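Local coordinates for protein phosphoglycerol transferase GacH (Streptococcus pyogenes MGAS5005, PDB 6DGM) that probably transfers glycerol phosphate onto streptococcal rhamnose polysaccharide, the chain here being its manganese-binding catalytic domain with sn-glycerol-1-phosphate bound, at residues Q11-S16 with L358-Y363; Q95-L100 with F200-T205; P101-S106 with A340-S345; V111-V116 with T150-L155. All blocks are in the same frame, centred on the assembly; numbering follows the deposited sequence.

Contact 1 of 4, residues Q11-S16 with L358-Y363; sequences QETIAS and LKNIQY
Near the two ends of the chain, helix 11-29 and helix 349-365 pack through a small helix-helix contact in which Thr-13 and Ile-14 face Asn-360 and Ile-361. The short axes pass 10.1 Å apart at a signed crossing angle of -116°, steep enough that one turn of each helix meets the other. Thr-13 lays its methyl over the flat of the Asn-360 amide, with CG2 3.8 Å from ND2 of Asn-360. The amide is held from elsewhere: Asn-360 ND2 donates to Asn-356 O and Asn-8 OD1, while Thr-13 OG1 is bonded to Asn-8 O. The methyl therefore covers a polar group whose N-H bonds point to other partners. Ile-14 has CG1 beside its backbone N (chi1 -71°), and its terminal CD1 reaches the helix backbone, 3.6 Å from Asn-360 O. The same methyl meets CD1 of Ile-361 end to end at 4.1 Å. Asn-360 also touches Pro-6 and Tyr-9 of the N-terminal loop. Ile-361 is shared with Ile-17, one turn on in helix 11-29, and with Tyr-329 and Leu-332 of helix 328-339, on which the C-terminal helix also rests.

Contact 2 of 4, residues Q95-L100 with F200-T205; sequences QTLTSL and FFSVIT
Phe-200 swings its ring out from strand 200-204 with CG anti to the backbone N (chi1 177°), and Leu-97 answers from helix 89-98 with CG beside its own N (chi1 -65°) and CD1 extended, which leaves the CD2 branch to make the contact. That methyl comes to the edge of the Phe-200 ring, near the ring plane, rather than over a face: CD2 of Leu-97 is 3.7 Å from CZ of Phe-200 and 3.9 Å from its CE2. Two residues along the strand, on the same side of the sheet, Ser-202 offers its OG to the same methyl at 4.2 Å, a van der Waals approach only. The hydroxyl has a true partner in Tyr-152 OH, so its polarity is met although it lies against a leucine. The backbones stay well apart, Leu-97 CA and Ser-202 CA being 8.6 Å from each other, and the Leu-97 and Phe-200 side chains together fill the distance between helix and strand. Just beyond Leu-97 the helix stops. Ser-99 takes positive phi, and Thr-98 OG1 accepts from Leu-100 N at 3.1 Å in an ST turn that leads the chain out. Tyr-43, on the adjacent strand 40-46, meets the Phe-200 ring edge-to-face. Such helix-on-sheet packing belongs to the alpha/beta core of the alkaline phosphatase clan: helix 89-98 begins at the manganese ligand Thr-89 and lies on the central mixed sheet, and at the far end of strand 200-204 Thr-205 OG1 bonds to the backbone N of Glu-47, another ligand of the metal.

Contact 3 of 4, residues P101-S106 with A340-S345; sequences PFYNFS and ASVDKS
Ala-340, just past helix 328-339, brings its carbonyl oxygen to 4.1 Å from OH of Tyr-103; that carbonyl accepts a hydrogen bond from Gln-355, which also makes a weak one to the tyrosine. Ser-341 follows and closes a water bridge. The water donates to Ser-341 OG at 2.7 Å and sits 2.5 Å from Tyr-103 OH, in the plane of the phenol ring at its edge. Ser-341 OG is also hydrogen-bonded to Asp-313. Val-342 then supplies the apolar half of the contact, its CG1 lying 3.8 Å from CE2 of Tyr-103 and approaching the ring at a slant. The ring can meet both residues because chi1 of 60° sets CG of Tyr-103 between its backbone N and carbonyl carbon, folding the phenol back so that CB of Pro-101 lies over the ring centre, 3.4 Å above its plane. The contact joins two loops, one after helix 89-98 and one between helices 328-339 and 349-365, with Asn-310 of edge strand 308-310 touching Tyr-103 and Val-342. Residues 341-344 form a type I turn, closed by Lys-344 N to Ser-341 O. Within it Lys-344 NZ makes a 2.7 Å salt bridge to the syn side of Asp-343 OD2 and bonds to Asn-338 O.

Contact 4 of 4, residues V111-V116 with T150-L155; sequences VLYSEV and TVYSNL
Val-151 presses a methyl onto one face of the Tyr-113 ring in a CH-pi contact: CG2 of Val-151 lies 3.9 Å from the ring centroid, 21° off the normal and shifted toward the CB end of the ring. Its second branch extends the cover toward the hydroxyl, with CG1 3.8 Å from CE1 of Tyr-113. The split follows from a chi1 of 171°, which puts CG1 of Val-151 anti to its backbone N and spreads both methyls along the ring. Farther out, OH of Tyr-113 comes 3.7 Å from OH of Tyr-152, the two phenols approaching obliquely. Both are hydrogen-bonded to the same oxygen, OE2 of Glu-93 in helix 89-98. The side chain of Tyr-113 is about 9 Å from the bound sn-glycerol-1-phosphate, close to the ligand but not touching it. Beyond this shell, the short helix 112-115 is fixed at its start. Val-111 O, at the N-cap, accepts from Ser-114 N and Glu-115 N, while Val-111 N donates to Glu-115 OE2 at 3.0 Å and 165°, meeting the carboxylate from well above its plane. The Tyr-152 ring is held edge-to-face by Phe-157 and Phe-160. Two buried phenols on one carboxylate oxygen would favour an ionised Glu-93, whose negative charge they would stabilise.

Contact 2 is the most central of the four, contacts 3 and 4 lie at similar depth, and contact 1 is the farthest out. Contacts 2 and 4 share one buried patch near the manganese site: Leu-97 packs its CD1 on both tyrosines of contact 4, and a hydroxyl-hydroxyl hydrogen bond connects the two, joining the central sheet to helices 89-98, 112-115 and 148-154. Contacts 1 and 3 lie away from the annotated sites. Contact 1 is buried, made by methyl groups on an amide, a backbone carbonyl and another methyl, with no hydrogen bond across it; contact 3, between loops, is partly buried and uses a water bridge. Gln-362 joins these two, and Gln-95 OE1 bonds to Phe-102 N, linking contacts 2 and 3.

Contact 1 of 4, residues Q11-S16 with L358-Y363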
# COMPACT_ATOMS: atom_id res chain seq x y z
N GLN A 11 5.57 -20.75 -23.14
CA GLN A 11 6.20 -21.59 -22.13
C GLN A 11 7.70 -21.33 -22.05
O GLN A 11 8.27 -21.25 -20.96
CB GLN A 11 5.90 -23.06 -22.45
CG GLN A 11 6.10 -24.02 -21.29
CD GLN A 11 5.67 -25.45 -21.61
OE1 GLN A 11 4.87 -25.69 -22.51
NE2 GLN A 11 6.21 -26.40 -20.87
N GLU A 12 8.35 -21.18 -23.21
CA GLU A 12 9.80 -20.97 -23.22
C GLU A 12 10.17 -19.62 -22.62
O GLU A 12 11.16 -19.51 -21.89
CB GLU A 12 10.34 -21.12 -24.65
CG GLU A 12 10.35 -22.55 -25.16
CD GLU A 12 10.97 -22.69 -26.55
OE1 GLU A 12 11.23 -21.65 -27.19
OE2 GLU A 12 11.19 -23.84 -27.00
N THR A 13 9.40 -18.58 -22.91
CA THR A 13 9.68 -17.29 -22.30
C THR A 13 9.53 -17.33 -20.79
O THR A 13 10.36 -16.78 -20.06
CB THR A 13 8.78 -16.22 -22.92
OG1 THR A 13 9.17 -16.00 -24.27
CG2 THR A 13 8.85 -14.91 -22.13
N ILE A 14 8.47 -17.96 -20.29
CA ILE A 14 8.29 -18.08 -18.84
C ILE A 14 9.44 -18.87 -18.23
O ILE A 14 9.95 -18.51 -17.16
CB ILE A 14 6.91 -18.70 -18.52
CG1 ILE A 14 5.77 -17.73 -18.83
CG2 ILE A 14 6.87 -19.16 -17.07
CD1 ILE A 14 5.74 -16.49 -17.99
N ALA A 15 9.89 -19.93 -18.90
CA ALA A 15 11.03 -20.69 -18.39
C ALA A 15 12.28 -19.81 -18.30
O ALA A 15 13.02 -19.88 -17.31
CB ALA A 15 11.28 -21.93 -19.27
N SER A 16 12.53 -18.98 -19.32
CA SER A 16 13.70 -18.12 -19.30
C SER A 16 13.63 -17.12 -18.15
O SER A 16 14.64 -16.85 -17.48
CB SER A 16 13.84 -17.36 -20.62
OG SER A 16 13.95 -18.27 -21.70
N LEU A 358 8.08 -8.69 -16.23
CA LEU A 358 6.94 -8.58 -15.32
C LEU A 358 5.62 -8.87 -16.02
O LEU A 358 4.78 -9.59 -15.47
CB LEU A 358 6.93 -7.19 -14.68
CG LEU A 358 5.76 -6.93 -13.75
CD1 LEU A 358 5.76 -7.90 -12.58
CD2 LEU A 358 5.77 -5.49 -13.24
N LYS A 359 5.42 -8.32 -17.22
CA LYS A 359 4.14 -8.51 -17.90
C LYS A 359 3.89 -9.98 -18.21
O LYS A 359 2.75 -10.46 -18.11
CB LYS A 359 4.09 -7.68 -19.18
CG LYS A 359 3.98 -6.18 -18.96
CD LYS A 359 4.20 -5.37 -20.22
CE LYS A 359 4.09 -3.88 -19.91
NZ LYS A 359 4.40 -3.03 -21.08
N ASN A 360 4.93 -10.72 -18.59
CA ASN A 360 4.75 -12.14 -18.85
C ASN A 360 4.33 -12.89 -17.59
O ASN A 360 3.43 -13.74 -17.64
CB ASN A 360 6.00 -12.74 -19.49
CG ASN A 360 6.02 -12.57 -20.99
OD1 ASN A 360 5.22 -13.18 -21.70
ND2 ASN A 360 6.91 -11.72 -21.50
N ILE A 361 4.95 -12.57 -16.45
CA ILE A 361 4.56 -13.19 -15.18
C ILE A 361 3.13 -12.80 -14.82
O ILE A 361 2.31 -13.63 -14.41
CB ILE A 361 5.55 -12.79 -14.08
CG1 ILE A 361 6.95 -13.32 -14.38
CG2 ILE A 361 5.04 -13.24 -12.69
CD1 ILE A 361 7.06 -14.85 -14.48
N GLN A 362 2.84 -11.51 -14.93
CA GLN A 362 1.54 -10.97 -14.56
C GLN A 362 0.43 -11.55 -15.41
O GLN A 362 -0.65 -11.88 -14.90
CB GLN A 362 1.62 -9.45 -14.73
CG GLN A 362 0.39 -8.65 -14.32
CD GLN A 362 0.71 -7.17 -14.16
OE1 GLN A 362 1.85 -6.74 -14.33
NE2 GLN A 362 -0.32 -6.38 -13.86
N TYR A 363 0.68 -11.69 -16.71
CA TYR A 363 -0.29 -12.35 -17.57
C TYR A 363 -0.44 -13.82 -17.19
O TYR A 363 -1.56 -14.33 -17.04
CB TYR A 363 0.14 -12.20 -19.03
CG TYR A 363 -0.86 -12.74 -20.02
CD1 TYR A 363 -1.95 -11.98 -20.42
CD2 TYR A 363 -0.72 -14.01 -20.55
CE1 TYR A 363 -2.86 -12.47 -21.32
CE2 TYR A 363 -1.63 -14.51 -21.44
CZ TYR A 363 -2.69 -13.75 -21.82
OH TYR A 363 -3.59 -14.27 -22.72

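Contact 2 of 4, residues Q95-L100 with F200-T205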
# COMPACT_ATOMS: atom_id res chain seq x y z
N GLN A 95 -2.72 -3.94 -5.24
CA GLN A 95 -1.34 -3.83 -5.71
C GLN A 95 -0.35 -4.01 -4.57
O GLN A 95 0.72 -4.63 -4.76
CB GLN A 95 -1.16 -2.47 -6.39
CG GLN A 95 -1.95 -2.34 -7.68
CD GLN A 95 -1.80 -1.00 -8.29
OE1 GLN A 95 -0.85 -0.76 -9.02
NE2 GLN A 95 -2.72 -0.09 -7.97
N THR A 96 -0.67 -3.51 -3.37
CA THR A 96 0.26 -3.75 -2.26
C THR A 96 0.38 -5.24 -1.96
O THR A 96 1.48 -5.75 -1.68
CB THR A 96 -0.13 -2.99 -0.99
OG1 THR A 96 -1.29 -3.59 -0.37
CG2 THR A 96 -0.38 -1.52 -1.28
N LEU A 97 -0.73 -5.97 -2.01
CA LEU A 97 -0.69 -7.36 -1.60
C LEU A 97 -0.05 -8.26 -2.66
O LEU A 97 0.75 -9.13 -2.31
CB LEU A 97 -2.10 -7.86 -1.31
CG LEU A 97 -2.83 -7.22 -0.13
CD1 LEU A 97 -4.22 -7.79 -0.04
CD2 LEU A 97 -2.06 -7.43 1.18
N THR A 98 -0.40 -8.06 -3.93
CA THR A 98 0.09 -8.93 -4.99
C THR A 98 1.39 -8.44 -5.62
O THR A 98 2.14 -9.26 -6.18
CB THR A 98 -0.94 -9.04 -6.13
OG1 THR A 98 -1.12 -7.76 -6.75
CG2 THR A 98 -2.29 -9.55 -5.61
N SER A 99 1.62 -7.13 -5.59
CA SER A 99 2.71 -6.46 -6.29
C SER A 99 2.54 -6.45 -7.80
O SER A 99 3.49 -6.19 -8.53
CB SER A 99 4.09 -7.04 -5.92
OG SER A 99 4.33 -6.96 -4.52
N LEU A 100 1.35 -6.74 -8.30
CA LEU A 100 1.10 -6.66 -9.74
C LEU A 100 0.56 -5.27 -10.07
O LEU A 100 -0.50 -4.88 -9.54
CB LEU A 100 0.08 -7.72 -10.14
CG LEU A 100 0.52 -9.17 -9.90
CD1 LEU A 100 -0.60 -10.14 -10.20
CD2 LEU A 100 1.77 -9.52 -10.73
N PHE A 200 0.67 -10.96 9.93
CA PHE A 200 0.49 -10.03 8.82
C PHE A 200 -0.87 -9.36 8.96
O PHE A 200 -1.90 -10.04 9.00
CB PHE A 200 0.59 -10.70 7.45
CG PHE A 200 0.33 -9.74 6.33
CD1 PHE A 200 1.32 -8.86 5.94
CD2 PHE A 200 -0.91 -9.66 5.73
CE1 PHE A 200 1.09 -7.94 4.95
CE2 PHE A 200 -1.15 -8.72 4.75
CZ PHE A 200 -0.13 -7.87 4.36
N PHE A 201 -0.86 -8.04 9.02
CA PHE A 201 -2.07 -7.24 9.11
C PHE A 201 -2.25 -6.46 7.82
O PHE A 201 -1.31 -5.82 7.35
CB PHE A 201 -1.95 -6.20 10.23
CG PHE A 201 -2.01 -6.77 11.63
CD1 PHE A 201 -0.89 -7.33 12.22
CD2 PHE A 201 -3.18 -6.69 12.36
CE1 PHE A 201 -0.94 -7.82 13.52
CE2 PHE A 201 -3.24 -7.16 13.65
CZ PHE A 201 -2.11 -7.73 14.24
N SER A 202 -3.46 -6.50 7.27
CA SER A 202 -3.85 -5.63 6.17
C SER A 202 -4.95 -4.72 6.68
O SER A 202 -6.06 -5.18 6.96
CB SER A 202 -4.36 -6.42 4.97
OG SER A 202 -4.69 -5.51 3.91
N VAL A 203 -4.65 -3.44 6.81
CA VAL A 203 -5.53 -2.48 7.46
C VAL A 203 -5.93 -1.40 6.46
O VAL A 203 -5.08 -0.89 5.72
CB VAL A 203 -4.82 -1.86 8.68
CG1 VAL A 203 -5.72 -0.89 9.38
CG2 VAL A 203 -4.34 -2.95 9.65
N ILE A 204 -7.21 -1.05 6.47
CA ILE A 204 -7.75 -0.01 5.61
C ILE A 204 -8.57 0.93 6.50
O ILE A 204 -9.64 0.55 6.99
CB ILE A 204 -8.63 -0.58 4.50
CG1 ILE A 204 -7.89 -1.63 3.65
CG2 ILE A 204 -9.13 0.53 3.57
CD1 ILE A 204 -8.12 -3.07 4.13
N THR A 205 -8.07 2.15 6.69
CA THR A 205 -8.76 3.06 7.60
C THR A 205 -9.99 3.65 6.94
O THR A 205 -10.25 3.46 5.74
CB THR A 205 -7.84 4.17 8.11
OG1 THR A 205 -7.55 5.08 7.04
CG2 THR A 205 -6.56 3.60 8.70

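Contact 3 of 4, residues P101-S106 with A340-S345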
# COMPACT_ATOMS: atom_id res chain seq x y z
N PRO A 101 1.24 -4.48 -10.90
CA PRO A 101 0.79 -3.09 -11.11
C PRO A 101 -0.47 -2.98 -11.95
O PRO A 101 -0.63 -3.61 -13.01
CB PRO A 101 1.98 -2.41 -11.79
CG PRO A 101 2.75 -3.54 -12.42
CD PRO A 101 2.53 -4.74 -11.56
N PHE A 102 -1.35 -2.09 -11.50
CA PHE A 102 -2.56 -1.75 -12.25
C PHE A 102 -2.22 -1.24 -13.63
O PHE A 102 -2.95 -1.50 -14.59
CB PHE A 102 -3.31 -0.68 -11.44
CG PHE A 102 -4.77 -0.52 -11.80
CD1 PHE A 102 -5.40 -1.32 -12.73
CD2 PHE A 102 -5.51 0.45 -11.15
CE1 PHE A 102 -6.75 -1.15 -13.01
CE2 PHE A 102 -6.85 0.62 -11.43
CZ PHE A 102 -7.47 -0.18 -12.35
N TYR A 103 -1.11 -0.52 -13.77
CA TYR A 103 -0.77 0.09 -15.05
C TYR A 103 -0.48 -0.94 -16.13
O TYR A 103 -0.43 -0.55 -17.31
CB TYR A 103 0.38 1.10 -14.91
CG TYR A 103 1.69 0.59 -14.40
CD1 TYR A 103 2.46 -0.30 -15.15
CD2 TYR A 103 2.21 1.03 -13.18
CE1 TYR A 103 3.67 -0.77 -14.69
CE2 TYR A 103 3.42 0.58 -12.72
CZ TYR A 103 4.15 -0.33 -13.48
OH TYR A 103 5.37 -0.80 -13.03
N ASN A 104 -0.29 -2.21 -15.78
CA ASN A 104 -0.08 -3.26 -16.78
C ASN A 104 -1.36 -3.98 -17.15
O ASN A 104 -1.36 -4.75 -18.12
CB ASN A 104 0.95 -4.27 -16.31
CG ASN A 104 2.36 -3.76 -16.47
OD1 ASN A 104 2.61 -2.83 -17.25
ND2 ASN A 104 3.31 -4.39 -15.76
N PHE A 105 -2.46 -3.73 -16.45
CA PHE A 105 -3.73 -4.31 -16.84
C PHE A 105 -4.42 -3.42 -17.87
O PHE A 105 -4.01 -2.28 -18.11
CB PHE A 105 -4.63 -4.50 -15.62
CG PHE A 105 -4.19 -5.62 -14.71
CD1 PHE A 105 -4.24 -6.94 -15.13
CD2 PHE A 105 -3.73 -5.34 -13.45
CE1 PHE A 105 -3.85 -7.96 -14.28
CE2 PHE A 105 -3.33 -6.36 -12.60
CZ PHE A 105 -3.39 -7.66 -13.00
N SER A 106 -5.46 -3.95 -18.49
CA SER A 106 -6.21 -3.21 -19.49
C SER A 106 -6.88 -2.00 -18.86
O SER A 106 -7.30 -2.02 -17.71
CB SER A 106 -7.27 -4.12 -20.10
OG SER A 106 -8.21 -3.34 -20.80
N ALA A 340 12.70 -0.07 -12.96
CA ALA A 340 11.67 -0.09 -13.99
C ALA A 340 10.31 0.38 -13.49
O ALA A 340 9.28 0.02 -14.07
CB ALA A 340 11.57 -1.49 -14.63
N SER A 341 10.27 1.22 -12.45
CA SER A 341 8.98 1.63 -11.93
C SER A 341 8.60 3.06 -12.35
O SER A 341 9.16 3.63 -13.30
CB SER A 341 8.96 1.46 -10.40
OG SER A 341 7.63 1.60 -9.91
N VAL A 342 7.64 3.65 -11.64
CA VAL A 342 6.98 4.87 -12.08
C VAL A 342 7.86 6.11 -12.02
O VAL A 342 7.47 7.15 -12.56
CB VAL A 342 5.69 5.09 -11.28
CG1 VAL A 342 4.72 3.96 -11.53
CG2 VAL A 342 5.98 5.23 -9.80
N ASP A 343 9.02 6.03 -11.38
CA ASP A 343 9.96 7.14 -11.36
C ASP A 343 10.86 7.17 -12.59
O ASP A 343 11.60 8.15 -12.76
CB ASP A 343 10.84 7.04 -10.12
CG ASP A 343 11.71 5.81 -10.14
OD1 ASP A 343 11.16 4.70 -10.30
OD2 ASP A 343 12.94 5.95 -10.03
N LYS A 344 10.82 6.13 -13.41
CA LYS A 344 11.65 6.00 -14.60
C LYS A 344 10.81 6.30 -15.84
O LYS A 344 9.58 6.31 -15.81
CB LYS A 344 12.19 4.57 -14.69
CG LYS A 344 12.98 4.10 -13.46
CD LYS A 344 14.22 4.94 -13.23
CE LYS A 344 15.18 4.26 -12.25
NZ LYS A 344 14.57 4.05 -10.91
N SER A 345 11.49 6.51 -16.95
CA SER A 345 10.77 6.77 -18.20
C SER A 345 10.23 5.46 -18.77
O SER A 345 10.99 4.49 -18.91
CB SER A 345 11.71 7.40 -19.22
OG SER A 345 11.02 7.62 -20.43
O HOH W 1 5.81 -0.27 -10.62

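Contact 4 of 4, residues V111-V116 with T150-L155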
# COMPACT_ATOMS: atom_id res chain seq x y z
N VAL A 111 -12.18 -2.27 -11.18
CA VAL A 111 -11.85 -2.68 -9.82
C VAL A 111 -11.17 -4.05 -9.86
O VAL A 111 -11.79 -5.04 -10.27
CB VAL A 111 -13.08 -2.70 -8.89
CG1 VAL A 111 -12.71 -3.28 -7.53
CG2 VAL A 111 -13.64 -1.29 -8.76
N LEU A 112 -9.90 -4.09 -9.43
CA LEU A 112 -9.12 -5.31 -9.51
C LEU A 112 -9.71 -6.44 -8.68
O LEU A 112 -9.72 -7.59 -9.11
CB LEU A 112 -7.68 -5.01 -9.08
CG LEU A 112 -6.98 -4.06 -10.07
CD1 LEU A 112 -5.76 -3.41 -9.46
CD2 LEU A 112 -6.59 -4.82 -11.33
N TYR A 113 -10.23 -6.13 -7.49
CA TYR A 113 -10.78 -7.17 -6.64
C TYR A 113 -12.01 -7.83 -7.25
O TYR A 113 -12.33 -8.97 -6.87
CB TYR A 113 -11.17 -6.57 -5.27
CG TYR A 113 -10.07 -6.46 -4.23
CD1 TYR A 113 -8.84 -7.08 -4.40
CD2 TYR A 113 -10.28 -5.74 -3.06
CE1 TYR A 113 -7.86 -6.99 -3.44
CE2 TYR A 113 -9.31 -5.65 -2.09
CZ TYR A 113 -8.09 -6.28 -2.28
OH TYR A 113 -7.08 -6.23 -1.34
N SER A 114 -12.72 -7.15 -8.14
CA SER A 114 -13.90 -7.71 -8.78
C SER A 114 -13.61 -8.34 -10.13
O SER A 114 -14.26 -9.32 -10.49
CB SER A 114 -14.95 -6.62 -9.02
OG SER A 114 -15.41 -6.07 -7.79
N GLU A 115 -12.64 -7.80 -10.88
CA GLU A 115 -12.44 -8.20 -12.27
C GLU A 115 -11.18 -9.03 -12.51
O GLU A 115 -11.09 -9.68 -13.56
CB GLU A 115 -12.34 -6.96 -13.16
CG GLU A 115 -13.60 -6.12 -13.12
CD GLU A 115 -13.47 -4.82 -13.87
OE1 GLU A 115 -13.06 -4.85 -15.05
OE2 GLU A 115 -13.79 -3.76 -13.29
N VAL A 116 -10.19 -8.95 -11.63
CA VAL A 116 -8.93 -9.66 -11.83
C VAL A 116 -8.71 -10.70 -10.72
O VAL A 116 -8.45 -11.87 -11.03
CB VAL A 116 -7.73 -8.69 -11.92
CG1 VAL A 116 -6.40 -9.48 -11.95
CG2 VAL A 116 -7.84 -7.83 -13.16
N THR A 150 -14.62 -11.68 0.30
CA THR A 150 -14.28 -12.79 -0.58
C THR A 150 -12.78 -12.86 -0.80
O THR A 150 -12.19 -13.95 -0.78
CB THR A 150 -14.99 -12.57 -1.91
OG1 THR A 150 -16.40 -12.61 -1.68
CG2 THR A 150 -14.59 -13.63 -2.90
N VAL A 151 -12.13 -11.71 -1.00
CA VAL A 151 -10.70 -11.69 -1.24
C VAL A 151 -9.95 -12.23 -0.03
O VAL A 151 -9.12 -13.14 -0.14
CB VAL A 151 -10.24 -10.26 -1.57
CG1 VAL A 151 -8.73 -10.17 -1.61
CG2 VAL A 151 -10.83 -9.81 -2.88
N TYR A 152 -10.22 -11.67 1.16
CA TYR A 152 -9.47 -12.10 2.34
C TYR A 152 -9.79 -13.53 2.73
O TYR A 152 -8.91 -14.22 3.24
CB TYR A 152 -9.63 -11.10 3.50
CG TYR A 152 -8.86 -9.83 3.21
CD1 TYR A 152 -7.47 -9.83 3.21
CD2 TYR A 152 -9.52 -8.64 2.90
CE1 TYR A 152 -6.76 -8.68 2.93
CE2 TYR A 152 -8.81 -7.49 2.60
CZ TYR A 152 -7.42 -7.52 2.61
OH TYR A 152 -6.67 -6.41 2.32
N SER A 153 -11.02 -13.99 2.50
CA SER A 153 -11.36 -15.39 2.71
C SER A 153 -10.55 -16.29 1.79
O SER A 153 -9.99 -17.31 2.22
CB SER A 153 -12.86 -15.60 2.51
OG SER A 153 -13.18 -16.98 2.62
N ASN A 154 -10.46 -15.93 0.51
CA ASN A 154 -9.70 -16.77 -0.41
C ASN A 154 -8.20 -16.69 -0.18
O ASN A 154 -7.48 -17.61 -0.58
CB ASN A 154 -10.05 -16.41 -1.84
CG ASN A 154 -11.32 -17.07 -2.29
OD1 ASN A 154 -11.47 -18.29 -2.20
ND2 ASN A 154 -12.27 -16.27 -2.73
N LEU A 155 -7.73 -15.62 0.45
CA LEU A 155 -6.35 -15.51 0.90
C LEU A 155 -6.14 -16.18 2.25
O LEU A 155 -5.04 -16.09 2.80
CB LEU A 155 -5.91 -14.05 0.96
CG LEU A 155 -5.77 -13.34 -0.38
CD1 LEU A 155 -5.35 -11.89 -0.21
CD2 LEU A 155 -4.80 -14.08 -1.30